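Side-chain contact in carbonic anhydrase (Unidentified, PDB 3R1W), which probably catalyses the reversible hydration of carbon dioxide to bicarbonate, as a trimeric left-handed beta-helix enzyme of the gamma class: residues B[176-179]-B[180-184]. Numbering follows the deposited sequence.
Sequences VRLK and DKHLA
Lys179 and Asp180 form a salt bridge between neighbours on the last turns of helix 162-184, the C-terminal helix that packs along the left-handed beta-helix of this hexapeptide-repeat protein. The lysine chain starts between its backbone N and carbonyl carbon (chi1 65°) and bends again at chi2, which swings NZ back alongside Asp180. Lys179 NZ meets Asp180 OD1 at 2.7 Å, on the syn side but 32° out of the carboxylate plane. Asp43 and the carbonyl of Arg25 also bind NZ, tying the buried ammonium to the coils of the beta-helix. With an alanine at Lys179, Asp180 and Asp43 would probably lose the positive charge they share, and a gap would probably open against Phe27 and Trp47. On the same packed side, Leu183 lays CD1 4.0 Å from Lys179 CD. One turn apart, Leu178 and His182 run side by side, with Leu178 CD1 3.9 Å from His182 CE1. Trp47 meets the imidazole edge-to-face, and Tyr15 of the second subunit closes in on both residues, so this end of the helix reaches the subunit interface. The solvent side is looser: Arg177 and Lys181 are exposed and send long chains outward, although Lys181 also touches that Tyr15. Between their backbones, Lys181 N to Arg177 O is a weak bond of 3.4 Å. Leu178 O accepts from both His182 N and His182 ND1. His182 N lies 3.0 Å from Leu178 O, in the carbonyl plane, while His182 ND1, 3.3 Å from Leu178 O, comes from above that plane, with the oxygen lying near the plane of the imidazole.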
loop_
_atom_site.group_PDB
_atom_site.type_symbol
_atom_site.label_atom_id
_atom_site.label_comp_id
_atom_site.label_asym_id
_atom_site.label_seq_id
_atom_site.Cartn_x
_atom_site.Cartn_y
_atom_site.Cartn_z
ATOM N N VAL B 176 9.659 -20.102 2.638
ATOM C CA VAL B 176 11.020 -20.459 2.223
ATOM C C VAL B 176 10.975 -21.311 0.950
ATOM O O VAL B 176 11.717 -21.067 -0.009
ATOM C CB VAL B 176 11.794 -21.183 3.351
ATOM C CG1 VAL B 176 13.093 -21.802 2.809
ATOM C CG2 VAL B 176 12.089 -20.219 4.501
ATOM N N ARG B 177 10.103 -22.316 0.933
ATOM C CA ARG B 177 9.948 -23.134 -0.260
ATOM C C ARG B 177 9.450 -22.319 -1.454
ATOM O O ARG B 177 9.896 -22.535 -2.579
ATOM C CB ARG B 177 9.030 -24.338 0.001
ATOM C CG ARG B 177 9.650 -25.397 0.902
ATOM C CD ARG B 177 8.815 -26.674 0.908
ATOM N NE ARG B 177 7.445 -26.426 1.352
ATOM C CZ ARG B 177 7.073 -26.395 2.628
ATOM N NH1 ARG B 177 7.973 -26.596 3.583
ATOM N NH2 ARG B 177 5.807 -26.161 2.951
ATOM N N LEU B 178 8.538 -21.377 -1.205
ATOM C CA LEU B 178 7.964 -20.563 -2.275
ATOM C C LEU B 178 9.037 -19.652 -2.846
ATOM O O LEU B 178 9.171 -19.483 -4.064
ATOM C CB LEU B 178 6.813 -19.713 -1.734
ATOM C CG LEU B 178 6.106 -18.861 -2.784
ATOM C CD1 LEU B 178 5.551 -19.753 -3.907
ATOM C CD2 LEU B 178 4.998 -18.028 -2.121
ATOM N N LYS B 179 9.833 -19.036 -1.979
ATOM C CA LYS B 179 10.902 -18.173 -2.474
ATOM C C LYS B 179 11.975 -18.939 -3.270
ATOM O O LYS B 179 12.562 -18.373 -4.178
ATOM C CB LYS B 179 11.531 -17.302 -1.373
ATOM C CG LYS B 179 12.262 -18.049 -0.280
ATOM C CD LYS B 179 13.741 -18.183 -0.560
ATOM C CE LYS B 179 14.421 -18.996 0.554
ATOM N NZ LYS B 179 15.732 -19.599 0.192
ATOM N N ASP B 180 12.218 -20.217 -2.958
ATOM C CA ASP B 180 13.133 -20.963 -3.796
ATOM C C ASP B 180 12.582 -21.108 -5.216
ATOM O O ASP B 180 13.345 -21.116 -6.176
ATOM C CB ASP B 180 13.442 -22.330 -3.166
ATOM C CG ASP B 180 14.363 -22.213 -1.954
ATOM O OD1 ASP B 180 15.124 -21.226 -1.881
ATOM O OD2 ASP B 180 14.340 -23.114 -1.085
ATOM N N LYS B 181 11.264 -21.228 -5.345
ATOM C CA LYS B 181 10.653 -21.332 -6.663
ATOM C C LYS B 181 10.775 -20.016 -7.418
ATOM O O LYS B 181 11.058 -19.998 -8.609
ATOM C CB LYS B 181 9.186 -21.747 -6.569
ATOM C CG LYS B 181 8.964 -23.111 -5.930
ATOM C CD LYS B 181 7.484 -23.457 -5.914
ATOM C CE LYS B 181 7.235 -24.869 -5.426
ATOM N NZ LYS B 181 5.779 -25.182 -5.422
ATOM N N HIS B 182 10.542 -18.913 -6.720
ATOM C CA HIS B 182 10.687 -17.598 -7.330
ATOM C C HIS B 182 12.147 -17.324 -7.731
ATOM O O HIS B 182 12.408 -16.725 -8.779
ATOM C CB HIS B 182 10.145 -16.517 -6.394
ATOM C CG HIS B 182 8.663 -16.323 -6.483
ATOM N ND1 HIS B 182 7.748 -17.259 -6.042
ATOM C CD2 HIS B 182 7.938 -15.289 -6.970
ATOM C CE1 HIS B 182 6.522 -16.806 -6.250
ATOM N NE2 HIS B 182 6.615 -15.610 -6.813
ATOM N N LEU B 183 13.094 -17.791 -6.919
ATOM C CA LEU B 183 14.510 -17.696 -7.282
ATOM C C LEU B 183 14.810 -18.514 -8.528
ATOM O O LEU B 183 15.563 -18.088 -9.413
ATOM C CB LEU B 183 15.396 -18.175 -6.134
ATOM C CG LEU B 183 15.608 -17.187 -4.989
ATOM C CD1 LEU B 183 16.166 -17.912 -3.780
ATOM C CD2 LEU B 183 16.520 -16.034 -5.401
ATOM N N ALA B 184 14.218 -19.696 -8.597
ATOM C CA ALA B 184 14.423 -20.568 -9.739
ATOM C C ALA B 184 13.907 -19.926 -11.021
ATOM O O ALA B 184 14.384 -20.252 -12.105
ATOM C CB ALA B 184 13.761 -21.934 -9.505
#